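Local coordinates for ferredoxin--NADP reductase, apicoplast (Plasmodium falciparum, PDB 3JQQ), which transfers electrons between reduced ferredoxin and NADP(+) through bound FAD in the apicoplast, and may serve the terminal step of isoprenoid precursor synthesis, at residues R28-N33 with N219-L224; T180-Y185 with I223-E228; E34-E39 with I118-Y123. The protein carries 1 engineered substitution. One frame throughout, in Å; residues are numbered along the deposited sequence.

Contact 1. Residues R28-N33 with N219-L224; sequences RPNSPN and NEDSIL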
loop_
_atom_site.group_PDB
_atom_site.type_symbol
_atom_site.label_atom_id
_atom_site.label_comp_id
_atom_site.label_asym_id
_atom_site.label_seq_id
_atom_site.Cartn_x
_atom_site.Cartn_y
_atom_site.Cartn_z
ATOM N N ARG B 28 1.103 -8.306 20.012
ATOM C CA ARG B 28 1.767 -9.142 20.992
ATOM C C ARG B 28 3.013 -9.768 20.363
ATOM O O ARG B 28 3.145 -9.790 19.140
ATOM C CB ARG B 28 0.776 -10.169 21.546
ATOM C CG ARG B 28 -0.350 -9.491 22.336
ATOM C CD ARG B 28 -1.630 -10.309 22.417
ATOM N NE ARG B 28 -2.264 -10.493 21.114
ATOM C CZ ARG B 28 -2.871 -9.529 20.425
ATOM N NH1 ARG B 28 -2.924 -8.292 20.904
ATOM N NH2 ARG B 28 -3.417 -9.804 19.250
ATOM N N PRO B 29 3.941 -10.256 21.202
ATOM C CA PRO B 29 5.314 -10.603 20.813
ATOM C C PRO B 29 5.489 -11.395 19.513
ATOM O O PRO B 29 6.438 -11.137 18.771
ATOM C CB PRO B 29 5.814 -11.418 22.008
ATOM C CG PRO B 29 5.074 -10.848 23.164
ATOM C CD PRO B 29 3.703 -10.498 22.637
ATOM N N ASN B 30 4.608 -12.352 19.241
ATOM C CA ASN B 30 4.749 -13.170 18.038
ATOM C C ASN B 30 4.397 -12.431 16.743
ATOM O O ASN B 30 4.478 -13.002 15.656
ATOM C CB ASN B 30 3.940 -14.467 18.154
ATOM C CG ASN B 30 4.561 -15.458 19.125
ATOM O OD1 ASN B 30 3.858 -16.261 19.743
ATOM N ND2 ASN B 30 5.881 -15.404 19.267
ATOM N N SER B 31 4.008 -11.165 16.861
ATOM C CA SER B 31 3.694 -10.352 15.689
ATOM C C SER B 31 4.968 -9.782 15.072
ATOM O O SER B 31 5.876 -9.372 15.792
ATOM C CB SER B 31 2.738 -9.215 16.059
ATOM O OG SER B 31 2.360 -8.467 14.913
ATOM N N PRO B 32 5.043 -9.770 13.732
ATOM C CA PRO B 32 6.164 -9.151 13.029
ATOM C C PRO B 32 5.934 -7.658 12.847
ATOM O O PRO B 32 6.804 -6.945 12.346
ATOM C CB PRO B 32 6.149 -9.852 11.670
ATOM C CG PRO B 32 4.716 -10.196 11.453
ATOM C CD PRO B 32 4.142 -10.491 12.816
ATOM N N ASN B 33 4.761 -7.197 13.264
ATOM C CA ASN B 33 4.384 -5.802 13.108
ATOM C C ASN B 33 4.644 -4.956 14.343
ATOM O O ASN B 33 4.744 -5.466 15.459
ATOM C CB ASN B 33 2.904 -5.700 12.737
ATOM C CG ASN B 33 2.605 -6.314 11.395
ATOM O OD1 ASN B 33 3.402 -6.208 10.462
ATOM N ND2 ASN B 33 1.448 -6.955 11.281
ATOM N N ASN B 219 -1.118 -13.216 12.136
ATOM C CA ASN B 219 -1.337 -14.284 13.105
ATOM C C ASN B 219 -2.143 -13.767 14.297
ATOM O O ASN B 219 -2.568 -12.613 14.308
ATOM C CB ASN B 219 -0.003 -14.883 13.564
ATOM C CG ASN B 219 0.901 -13.859 14.224
ATOM O OD1 ASN B 219 0.467 -12.759 14.556
ATOM N ND2 ASN B 219 2.165 -14.216 14.416
ATOM N N GLU B 220 -2.356 -14.620 15.297
ATOM C CA GLU B 220 -3.136 -14.243 16.478
ATOM C C GLU B 220 -2.588 -13.003 17.190
ATOM O O GLU B 220 -3.351 -12.162 17.668
ATOM C CB GLU B 220 -3.218 -15.408 17.471
ATOM C CG GLU B 220 -3.898 -16.664 16.938
ATOM C CD GLU B 220 -2.944 -17.589 16.199
ATOM O OE1 GLU B 220 -1.867 -17.118 15.765
ATOM O OE2 GLU B 220 -3.274 -18.788 16.052
ATOM N N ASP B 221 -1.266 -12.900 17.274
ATOM C CA ASP B 221 -0.636 -11.787 17.975
ATOM C C ASP B 221 -0.722 -10.484 17.185
ATOM O O ASP B 221 -0.326 -9.427 17.674
ATOM C CB ASP B 221 0.823 -12.108 18.307
ATOM C CG ASP B 221 0.964 -13.019 19.516
ATOM O OD1 ASP B 221 -0.034 -13.669 19.902
ATOM O OD2 ASP B 221 2.078 -13.088 20.077
ATOM N N SER B 222 -1.244 -10.566 15.964
ATOM C CA SER B 222 -1.351 -9.394 15.102
ATOM C C SER B 222 -2.758 -8.804 15.086
ATOM O O SER B 222 -2.994 -7.776 14.461
ATOM C CB SER B 222 -0.895 -9.726 13.678
ATOM O OG SER B 222 0.471 -10.109 13.657
ATOM N N ILE B 223 -3.689 -9.457 15.778
ATOM C CA ILE B 223 -5.044 -8.934 15.892
ATOM C C ILE B 223 -5.029 -7.618 16.659
ATOM O O ILE B 223 -4.625 -7.567 17.823
ATOM C CB ILE B 223 -5.989 -9.918 16.606
ATOM C CG1 ILE B 223 -6.022 -11.257 15.871
ATOM C CG2 ILE B 223 -7.389 -9.332 16.714
ATOM C CD1 ILE B 223 -6.721 -12.349 16.641
ATOM N N LEU B 224 -5.453 -6.555 16.004
ATOM C CA LEU B 224 -5.531 -5.255 16.642
ATOM C C LEU B 224 -6.828 -5.152 17.441
ATOM O O LEU B 224 -7.885 -5.577 16.977
ATOM C CB LEU B 224 -5.439 -4.148 15.591
ATOM C CG LEU B 224 -4.190 -4.283 14.711
ATOM C CD1 LEU B 224 -4.132 -3.196 13.649
ATOM C CD2 LEU B 224 -2.931 -4.273 15.567
HETATM O O HOH W 1 -2.344 -12.986 20.925
HETATM O O HOH W 2 3.183 -14.619 22.043
HETATM O O HOH W 3 -1.292 -6.468 12.725
#

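Contact 2. Residues T180-Y185 with I223-E228; sequences TGISPY and ILYLNE. With FAD (flavin-adenine dinucleotide), chain I.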
loop_
_atom_site.group_PDB
_atom_site.type_symbol
_atom_site.label_atom_id
_atom_site.label_comp_id
_atom_site.label_asym_id
_atom_site.label_seq_id
_atom_site.Cartn_x
_atom_site.Cartn_y
_atom_site.Cartn_z
ATOM N N THR B 180 -4.894 -2.610 10.082
ATOM C CA THR B 180 -5.449 -1.452 10.779
ATOM C C THR B 180 -6.844 -1.104 10.278
ATOM O O THR B 180 -7.485 -0.182 10.780
ATOM C CB THR B 180 -4.539 -0.217 10.654
ATOM O OG1 THR B 180 -4.327 0.089 9.269
ATOM C CG2 THR B 180 -3.198 -0.470 11.328
ATOM N N GLY B 181 -7.314 -1.856 9.289
ATOM C CA GLY B 181 -8.660 -1.684 8.764
ATOM C C GLY B 181 -9.758 -2.066 9.741
ATOM O O GLY B 181 -10.940 -1.888 9.449
ATOM N N ILE B 182 -9.393 -2.597 10.903
ATOM C CA ILE B 182 -10.414 -2.935 11.890
ATOM C C ILE B 182 -10.836 -1.679 12.663
ATOM O O ILE B 182 -11.908 -1.637 13.266
ATOM C CB ILE B 182 -9.942 -4.050 12.857
ATOM C CG1 ILE B 182 -11.113 -4.575 13.696
ATOM C CG2 ILE B 182 -8.814 -3.551 13.747
ATOM C CD1 ILE B 182 -11.991 -5.579 12.981
ATOM N N SER B 183 -9.994 -0.650 12.608
ATOM C CA SER B 183 -10.186 0.568 13.397
ATOM C C SER B 183 -11.602 1.157 13.395
ATOM O O SER B 183 -12.196 1.325 14.459
ATOM C CB SER B 183 -9.157 1.633 13.009
ATOM O OG SER B 183 -7.925 1.397 13.669
ATOM N N PRO B 184 -12.146 1.485 12.212
ATOM C CA PRO B 184 -13.485 2.074 12.213
ATOM C C PRO B 184 -14.549 1.099 12.712
ATOM O O PRO B 184 -15.612 1.526 13.164
ATOM C CB PRO B 184 -13.724 2.413 10.738
ATOM C CG PRO B 184 -12.825 1.496 9.985
ATOM C CD PRO B 184 -11.606 1.334 10.850
ATOM N N TYR B 185 -14.269 -0.198 12.628
ATOM C CA TYR B 185 -15.208 -1.198 13.121
ATOM C C TYR B 185 -15.204 -1.231 14.645
ATOM O O TYR B 185 -16.235 -1.487 15.273
ATOM C CB TYR B 185 -14.893 -2.580 12.544
ATOM C CG TYR B 185 -14.924 -2.631 11.033
ATOM C CD1 TYR B 185 -13.964 -3.340 10.323
ATOM C CD2 TYR B 185 -15.907 -1.961 10.315
ATOM C CE1 TYR B 185 -13.988 -3.391 8.941
ATOM C CE2 TYR B 185 -15.938 -2.001 8.931
ATOM C CZ TYR B 185 -14.977 -2.718 8.249
ATOM O OH TYR B 185 -15.004 -2.763 6.871
ATOM N N ILE B 223 -3.689 -9.457 15.778
ATOM C CA ILE B 223 -5.044 -8.934 15.892
ATOM C C ILE B 223 -5.029 -7.618 16.659
ATOM O O ILE B 223 -4.625 -7.567 17.823
ATOM C CB ILE B 223 -5.989 -9.918 16.606
ATOM C CG1 ILE B 223 -6.022 -11.257 15.871
ATOM C CG2 ILE B 223 -7.389 -9.332 16.714
ATOM C CD1 ILE B 223 -6.721 -12.349 16.641
ATOM N N LEU B 224 -5.453 -6.555 16.004
ATOM C CA LEU B 224 -5.531 -5.255 16.642
ATOM C C LEU B 224 -6.828 -5.152 17.441
ATOM O O LEU B 224 -7.885 -5.577 16.977
ATOM C CB LEU B 224 -5.439 -4.148 15.591
ATOM C CG LEU B 224 -4.190 -4.283 14.711
ATOM C CD1 LEU B 224 -4.132 -3.196 13.649
ATOM C CD2 LEU B 224 -2.931 -4.273 15.567
ATOM N N TYR B 225 -6.737 -4.603 18.644
ATOM C CA TYR B 225 -7.899 -4.442 19.521
ATOM C C TYR B 225 -8.534 -5.787 19.897
ATOM O O TYR B 225 -9.755 -5.920 19.969
ATOM C CB TYR B 225 -8.921 -3.488 18.904
ATOM C CG TYR B 225 -8.394 -2.073 18.747
ATOM C CD1 TYR B 225 -8.169 -1.269 19.853
ATOM C CD2 TYR B 225 -8.120 -1.544 17.490
ATOM C CE1 TYR B 225 -7.682 0.020 19.718
ATOM C CE2 TYR B 225 -7.633 -0.255 17.348
ATOM C CZ TYR B 225 -7.414 0.520 18.468
ATOM O OH TYR B 225 -6.927 1.799 18.337
ATOM N N LEU B 226 -7.676 -6.770 20.150
ATOM C CA LEU B 226 -8.082 -8.111 20.568
ATOM C C LEU B 226 -8.838 -8.093 21.898
ATOM O O LEU B 226 -9.751 -8.894 22.113
ATOM C CB LEU B 226 -6.842 -9.007 20.673
ATOM C CG LEU B 226 -6.964 -10.532 20.543
ATOM C CD1 LEU B 226 -6.822 -11.230 21.887
ATOM C CD2 LEU B 226 -8.255 -10.945 19.830
ATOM N N ASN B 227 -8.454 -7.181 22.789
ATOM C CA ASN B 227 -9.128 -7.028 24.079
ATOM C C ASN B 227 -10.606 -6.721 23.899
ATOM O O ASN B 227 -11.473 -7.419 24.427
ATOM C CB ASN B 227 -8.491 -5.902 24.897
ATOM C CG ASN B 227 -7.123 -6.265 25.429
ATOM O OD1 ASN B 227 -6.708 -7.420 25.376
ATOM N ND2 ASN B 227 -6.415 -5.274 25.956
ATOM N N GLU B 228 -10.877 -5.649 23.159
ATOM C CA GLU B 228 -12.239 -5.230 22.872
ATOM C C GLU B 228 -12.996 -6.311 22.106
ATOM O O GLU B 228 -14.116 -6.667 22.466
ATOM C CB GLU B 228 -12.239 -3.928 22.069
ATOM C CG GLU B 228 -11.747 -2.712 22.841
ATOM C CD GLU B 228 -10.235 -2.649 22.944
ATOM O OE1 GLU B 228 -9.727 -1.686 23.560
ATOM O OE2 GLU B 228 -9.556 -3.554 22.411
HETATM P PA FAD I . 5.541 7.191 3.947
HETATM O O1A FAD I . 4.452 8.061 3.368
HETATM O O2A FAD I . 6.740 8.020 4.344
HETATM O O5B FAD I . 5.941 6.027 2.904
HETATM C C5B FAD I . 4.996 5.051 2.518
HETATM C C4B FAD I . 5.627 3.661 2.512
HETATM O O4B FAD I . 6.800 3.645 1.717
HETATM C C3B FAD I . 6.039 3.236 3.910
HETATM O O3B FAD I . 5.811 1.853 4.038
HETATM C C2B FAD I . 7.529 3.505 3.950
HETATM O O2B FAD I . 8.192 2.566 4.765
HETATM C C1B FAD I . 7.953 3.372 2.497
HETATM N N9A FAD I . 9.026 4.317 2.138
HETATM C C8A FAD I . 9.028 5.676 2.314
HETATM N N7A FAD I . 10.198 6.168 1.838
HETATM C C5A FAD I . 10.935 5.143 1.358
HETATM C C6A FAD I . 12.192 5.088 0.768
HETATM N N6A FAD I . 12.938 6.187 0.670
HETATM N N1A FAD I . 12.697 3.867 0.371
HETATM C C2A FAD I . 11.957 2.720 0.560
HETATM N N3A FAD I . 10.711 2.784 1.148
HETATM C C4A FAD I . 10.209 3.977 1.540
HETATM N N1 FAD I . -2.546 3.733 8.552
HETATM C C2 FAD I . -2.522 3.260 9.845
HETATM O O2 FAD I . -1.460 2.852 10.316
HETATM N N3 FAD I . -3.679 3.243 10.601
HETATM C C4 FAD I . -4.865 3.696 10.064
HETATM O O4 FAD I . -5.894 3.678 10.736
HETATM C C4X FAD I . -4.891 4.172 8.760
HETATM N N5 FAD I . -6.075 4.628 8.219
HETATM C C5X FAD I . -6.086 5.098 6.924
HETATM C C6 FAD I . -7.282 5.557 6.380
HETATM C C7 FAD I . -7.312 6.035 5.079
HETATM C C7M FAD I . -8.605 6.530 4.495
HETATM C C8 FAD I . -6.138 6.053 4.324
HETATM C C8M FAD I . -6.147 6.563 2.910
HETATM C C9 FAD I . -4.947 5.593 4.870
HETATM C C9A FAD I . -4.912 5.113 6.169
HETATM N N10 FAD I . -3.716 4.664 6.708
HETATM C C10 FAD I . -3.722 4.188 8.004
HETATM C "C1'" FAD I . -2.398 4.835 5.978
HETATM C "C2'" FAD I . -1.566 5.992 6.550
HETATM O "O2'" FAD I . -2.216 7.207 6.267
HETATM C "C3'" FAD I . -0.141 6.133 5.994
HETATM O "O3'" FAD I . -0.124 5.935 4.597
HETATM C "C4'" FAD I . 0.881 5.214 6.663
HETATM O "O4'" FAD I . 1.011 5.587 8.016
HETATM C "C5'" FAD I . 2.245 5.356 5.995
HETATM O "O5'" FAD I . 2.650 6.696 6.146
HETATM P P FAD I . 4.190 7.093 6.400
HETATM O O1P FAD I . 4.348 8.591 6.280
HETATM O O2P FAD I . 4.681 6.600 7.743
HETATM O O3P FAD I . 4.981 6.360 5.207
#

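Contact 3. Residues E34-E39 with I118-Y123; sequences EVYHLE and IKIHKY. With FAD (flavin-adenine dinucleotide), chain I.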
loop_
_atom_site.group_PDB
_atom_site.type_symbol
_atom_site.label_atom_id
_atom_site.label_comp_id
_atom_site.label_asym_id
_atom_site.label_seq_id
_atom_site.Cartn_x
_atom_site.Cartn_y
_atom_site.Cartn_z
ATOM N N GLU B 34 4.756 -3.652 14.122
ATOM C CA GLU B 34 4.804 -2.684 15.199
ATOM C C GLU B 34 3.647 -1.721 14.988
ATOM O O GLU B 34 3.569 -1.052 13.958
ATOM C CB GLU B 34 6.134 -1.925 15.186
ATOM C CG GLU B 34 6.342 -1.024 16.397
ATOM C CD GLU B 34 7.686 -0.320 16.384
ATOM O OE1 GLU B 34 8.427 -0.461 15.388
ATOM O OE2 GLU B 34 7.998 0.378 17.371
ATOM N N VAL B 35 2.731 -1.664 15.945
ATOM C CA VAL B 35 1.624 -0.723 15.840
ATOM C C VAL B 35 1.221 -0.132 17.188
ATOM O O VAL B 35 1.065 -0.843 18.184
ATOM C CB VAL B 35 0.418 -1.308 15.043
ATOM C CG1 VAL B 35 0.493 -2.834 14.962
ATOM C CG2 VAL B 35 -0.900 -0.836 15.624
ATOM N N TYR B 36 1.085 1.189 17.209
ATOM C CA TYR B 36 0.820 1.909 18.441
ATOM C C TYR B 36 -0.594 2.469 18.479
ATOM O O TYR B 36 -1.074 3.065 17.512
ATOM C CB TYR B 36 1.866 3.013 18.661
ATOM C CG TYR B 36 3.237 2.456 18.971
ATOM C CD1 TYR B 36 4.201 2.329 17.978
ATOM C CD2 TYR B 36 3.557 2.022 20.252
ATOM C CE1 TYR B 36 5.452 1.799 18.256
ATOM C CE2 TYR B 36 4.805 1.490 20.541
ATOM C CZ TYR B 36 5.746 1.381 19.535
ATOM O OH TYR B 36 6.987 0.856 19.810
ATOM N N HIS B 37 -1.261 2.239 19.603
ATOM C CA HIS B 37 -2.556 2.831 19.889
ATOM C C HIS B 37 -2.321 4.144 20.620
ATOM O O HIS B 37 -1.734 4.159 21.703
ATOM C CB HIS B 37 -3.375 1.874 20.758
ATOM C CG HIS B 37 -4.547 2.510 21.440
ATOM N ND1 HIS B 37 -5.765 2.686 20.818
ATOM C CD2 HIS B 37 -4.697 2.985 22.700
ATOM C CE1 HIS B 37 -6.612 3.249 21.662
ATOM N NE2 HIS B 37 -5.989 3.441 22.811
ATOM N N LEU B 38 -2.754 5.249 20.021
ATOM C CA LEU B 38 -2.577 6.562 20.632
ATOM C C LEU B 38 -3.875 7.049 21.260
ATOM O O LEU B 38 -4.902 7.118 20.590
ATOM C CB LEU B 38 -2.113 7.589 19.593
ATOM C CG LEU B 38 -0.798 7.374 18.838
ATOM C CD1 LEU B 38 -0.572 8.492 17.833
ATOM C CD2 LEU B 38 0.376 7.285 19.807
ATOM N N GLU B 39 -3.834 7.385 22.546
ATOM C CA GLU B 39 -4.943 8.110 23.149
ATOM C C GLU B 39 -4.632 9.598 23.054
ATOM O O GLU B 39 -3.562 10.044 23.471
ATOM C CB GLU B 39 -5.192 7.682 24.603
ATOM C CG GLU B 39 -6.601 8.035 25.093
ATOM C CD GLU B 39 -6.906 7.532 26.495
ATOM O OE1 GLU B 39 -6.391 6.459 26.878
ATOM O OE2 GLU B 39 -7.676 8.211 27.210
ATOM N N ILE B 118 -1.713 3.093 14.706
ATOM C CA ILE B 118 -0.764 3.398 13.644
ATOM C C ILE B 118 0.316 2.334 13.518
ATOM O O ILE B 118 1.095 2.106 14.443
ATOM C CB ILE B 118 -0.099 4.770 13.869
ATOM C CG1 ILE B 118 -1.158 5.871 13.910
ATOM C CG2 ILE B 118 0.931 5.055 12.780
ATOM C CD1 ILE B 118 -0.590 7.248 14.130
ATOM N N LYS B 119 0.343 1.683 12.362
ATOM C CA LYS B 119 1.391 0.735 12.018
ATOM C C LYS B 119 2.658 1.516 11.691
ATOM O O LYS B 119 2.615 2.511 10.969
ATOM C CB LYS B 119 0.950 -0.102 10.813
ATOM C CG LYS B 119 1.872 -1.264 10.436
ATOM C CD LYS B 119 1.420 -1.884 9.115
ATOM C CE LYS B 119 2.466 -2.825 8.518
ATOM N NZ LYS B 119 2.241 -4.253 8.894
ATOM N N ILE B 120 3.784 1.078 12.244
ATOM C CA ILE B 120 5.059 1.737 11.995
ATOM C C ILE B 120 5.756 1.062 10.823
ATOM O O ILE B 120 6.168 -0.093 10.915
ATOM C CB ILE B 120 5.961 1.719 13.236
ATOM C CG1 ILE B 120 5.246 2.372 14.423
ATOM C CG2 ILE B 120 7.284 2.417 12.956
ATOM C CD1 ILE B 120 4.747 3.781 14.144
ATOM N N HIS B 121 5.860 1.790 9.717
ATOM C CA HIS B 121 6.448 1.269 8.490
ATOM C C HIS B 121 7.973 1.383 8.510
ATOM O O HIS B 121 8.520 2.430 8.851
ATOM C CB HIS B 121 5.861 2.004 7.281
ATOM C CG HIS B 121 4.390 1.781 7.100
ATOM N ND1 HIS B 121 3.880 0.915 6.158
ATOM C CD2 HIS B 121 3.321 2.297 7.754
ATOM C CE1 HIS B 121 2.561 0.911 6.233
ATOM N NE2 HIS B 121 2.196 1.742 7.193
ATOM N N LYS B 122 8.649 0.297 8.144
ATOM C CA LYS B 122 10.110 0.246 8.151
ATOM C C LYS B 122 10.685 -0.216 6.817
ATOM O O LYS B 122 10.069 -1.007 6.104
ATOM C CB LYS B 122 10.606 -0.718 9.234
ATOM C CG LYS B 122 10.668 -0.150 10.631
ATOM C CD LYS B 122 11.504 -1.050 11.541
ATOM C CE LYS B 122 10.891 -2.441 11.684
ATOM N NZ LYS B 122 11.733 -3.336 12.532
ATOM N N TYR B 123 11.878 0.275 6.495
ATOM C CA TYR B 123 12.678 -0.273 5.400
ATOM C C TYR B 123 14.154 -0.145 5.756
ATOM O O TYR B 123 14.500 0.491 6.752
ATOM C CB TYR B 123 12.382 0.439 4.077
ATOM C CG TYR B 123 12.537 1.942 4.136
ATOM C CD1 TYR B 123 11.574 2.729 4.754
ATOM C CD2 TYR B 123 13.639 2.575 3.574
ATOM C CE1 TYR B 123 11.704 4.104 4.812
ATOM C CE2 TYR B 123 13.775 3.952 3.627
ATOM C CZ TYR B 123 12.804 4.710 4.248
ATOM O OH TYR B 123 12.930 6.079 4.307
HETATM P PA FAD I . 5.541 7.191 3.947
HETATM O O1A FAD I . 4.452 8.061 3.368
HETATM O O2A FAD I . 6.740 8.020 4.344
HETATM O O5B FAD I . 5.941 6.027 2.904
HETATM C C5B FAD I . 4.996 5.051 2.518
HETATM C C4B FAD I . 5.627 3.661 2.512
HETATM O O4B FAD I . 6.800 3.645 1.717
HETATM C C3B FAD I . 6.039 3.236 3.910
HETATM O O3B FAD I . 5.811 1.853 4.038
HETATM C C2B FAD I . 7.529 3.505 3.950
HETATM O O2B FAD I . 8.192 2.566 4.765
HETATM C C1B FAD I . 7.953 3.372 2.497
HETATM N N9A FAD I . 9.026 4.317 2.138
HETATM C C8A FAD I . 9.028 5.676 2.314
HETATM N N7A FAD I . 10.198 6.168 1.838
HETATM C C5A FAD I . 10.935 5.143 1.358
HETATM C C6A FAD I . 12.192 5.088 0.768
HETATM N N6A FAD I . 12.938 6.187 0.670
HETATM N N1A FAD I . 12.697 3.867 0.371
HETATM C C2A FAD I . 11.957 2.720 0.560
HETATM N N3A FAD I . 10.711 2.784 1.148
HETATM C C4A FAD I . 10.209 3.977 1.540
HETATM N N1 FAD I . -2.546 3.733 8.552
HETATM C C2 FAD I . -2.522 3.260 9.845
HETATM O O2 FAD I . -1.460 2.852 10.316
HETATM N N3 FAD I . -3.679 3.243 10.601
HETATM C C4 FAD I . -4.865 3.696 10.064
HETATM O O4 FAD I . -5.894 3.678 10.736
HETATM C C4X FAD I . -4.891 4.172 8.760
HETATM N N5 FAD I . -6.075 4.628 8.219
HETATM C C5X FAD I . -6.086 5.098 6.924
HETATM C C6 FAD I . -7.282 5.557 6.380
HETATM C C7 FAD I . -7.312 6.035 5.079
HETATM C C7M FAD I . -8.605 6.530 4.495
HETATM C C8 FAD I . -6.138 6.053 4.324
HETATM C C8M FAD I . -6.147 6.563 2.910
HETATM C C9 FAD I . -4.947 5.593 4.870
HETATM C C9A FAD I . -4.912 5.113 6.169
HETATM N N10 FAD I . -3.716 4.664 6.708
HETATM C C10 FAD I . -3.722 4.188 8.004
HETATM C "C1'" FAD I . -2.398 4.835 5.978
HETATM C "C2'" FAD I . -1.566 5.992 6.550
HETATM O "O2'" FAD I . -2.216 7.207 6.267
HETATM C "C3'" FAD I . -0.141 6.133 5.994
HETATM O "O3'" FAD I . -0.124 5.935 4.597
HETATM C "C4'" FAD I . 0.881 5.214 6.663
HETATM O "O4'" FAD I . 1.011 5.587 8.016
HETATM C "C5'" FAD I . 2.245 5.356 5.995
HETATM O "O5'" FAD I . 2.650 6.696 6.146
HETATM P P FAD I . 4.190 7.093 6.400
HETATM O O1P FAD I . 4.348 8.591 6.280
HETATM O O2P FAD I . 4.681 6.600 7.743
HETATM O O3P FAD I . 4.981 6.360 5.207
HETATM O O HOH W 4 5.177 -2.876 11.233
#

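Contact 1. Residues R28-N33 with N219-L224
Arg-28 opens a type I beta turn that runs to Ser-31, and its CA comes within 4.7 Å of the CA of Asp-221, in the short 3-10 segment 220-222. There Arg-28 N donates to Asp-221 O at 3.0 Å, nearly straight at 173°. The arginine chain then bends at chi3 (-65°) and brings its guanidinium back over the same 3-10 backbone: Asp-221 O lies over one face, toward the rim. NH2 is gripped at the edge by two carbonyls in the guanidinium plane, Glu-220 O at 2.8 Å and Ile-223 O at 2.9 Å, which fixes the rotation of the group. The contact bridges the two domains of the ferredoxin--NADP reductase fold: 28-33 links strands 16-25 and 35-41 of the antiparallel sheet, and 219-224 follows strand 211-217 of the parallel one. Farther along, Asp-221 OD2 takes Asn-30 N on its anti lone pair at 2.8 Å. Asn-219 ND2 reaches Asn-30 O at 2.9 Å from well above the carbonyl plane. Two hydroxyls continue the chain of bonds: Asn-33 N donates to Ser-31 OG, an ST turn, Ser-31 OG to Ser-222 OG at 2.8 Å, and Ser-222 OG in turn to Asn-219 OD1.

Contact 2. Residues T180-Y185 with I223-E228
The ring of Tyr-225 meets segment 180-185 by its edge: Ser-183 OG lies near the ring plane, 4.0 Å from Tyr-225 CE2, and Ile-182 CG2 comes to the same ring's edge, 4.3 Å from Tyr-225 CD2. Glu-228 OE2 also sits in the plane at the edge, and the ring of His-37 meets this one almost at right angles. The second flat group is the flavin, over whose pyrimidine ring Thr-180 rests, with OG1 3.5 Å from FAD N3. Thr-180 also packs against Leu-224, whose CD1 comes to 3.6 Å from Thr-180 CA; the two side chains lie side by side and point the same way. Ile-182 instead slides past Leu-224 in the opposite direction, its chi1 of -169° sending CG1 anti to the backbone N and leaving CG2 to touch Leu-224 CB at 3.9 Å. Within the NAD-binding domain this joins the 3-10 turn and first part of helix 183-192 to the residues leading into helix 226-235, with Tyr-225 at its N-cap position. The hydroxyls of Thr-180 and Tyr-225 bond outside the segments, to Tyr-316 OH and Ser-106 OG; with no polar bond between the two, the buried join rests on van der Waals packing, and a mainly apolar layer backs the threonine facing the flavin.

Contact 3. Residues E34-E39 with I118-Y123
Tyr-36 and Ile-118 form an antiparallel hydrogen-bonded pair, Tyr-36 N to Ile-118 O and Ile-118 N to Tyr-36 O both at 2.9 Å, and next to it Val-35 faces Lys-119 as a non-hydrogen-bonded pair with CA atoms 4.1 Å apart. A third backbone bond runs from Ile-120 N to Glu-34 O at 2.7 Å, with a C=O...N angle of 160° that puts the donor almost in line with the carbonyl. On the side of Tyr-36 and Ile-118, Ile-120 CG1 comes up to the tyrosine ring at its edge, 3.7 Å from Tyr-36 CD1. On the same side, Leu-38 CD1 meets Ile-118 CD1. Glu-34, with CG anti to its backbone N (chi1 -172°) and an extended chain beyond, crosses Ile-120, and its OE2 receives Tyr-36 OH on the anti lone pair at 2.7 Å. That carboxylate also has a salt bridge to Lys-143. These are neighbouring strands, 35-41 and 114-123, of the antiparallel sheet in the FAD-binding domain, and the second supplies part of the FAD site. Lys-119 N donates to FAD O2 at 3.0 Å, holding the flavin from its pyrimidine side. Farther along, Tyr-123 lies with one ring face against the adenine, N3A standing 3.6 Å above the ring centre.

The three contacts form a cluster: the centre of contact 1 lies about 12 Å from those of contacts 2 and 3, and the latter two are about 13 Å apart. Contacts 1 and 2 share Ile-223 and Leu-224, while 28-33 runs straight into 34-39 of contact 3. Leu-224 CD2 touches Val-35 CG1 at 3.8 Å, and Tyr-225 OH and His-37 ND1, 2.9 Å apart, probably hydrogen-bond, so contact 2 is tied to the FAD-binding sheet. Nucleotide binding draws on all three. Asn-33 OD1 accepts from Lys-119 NZ at 2.8 Å, and the same lysine forms a salt bridge to bound adenosine-2'-5'-diphosphate; contacts 2 and 3 both reach the FAD.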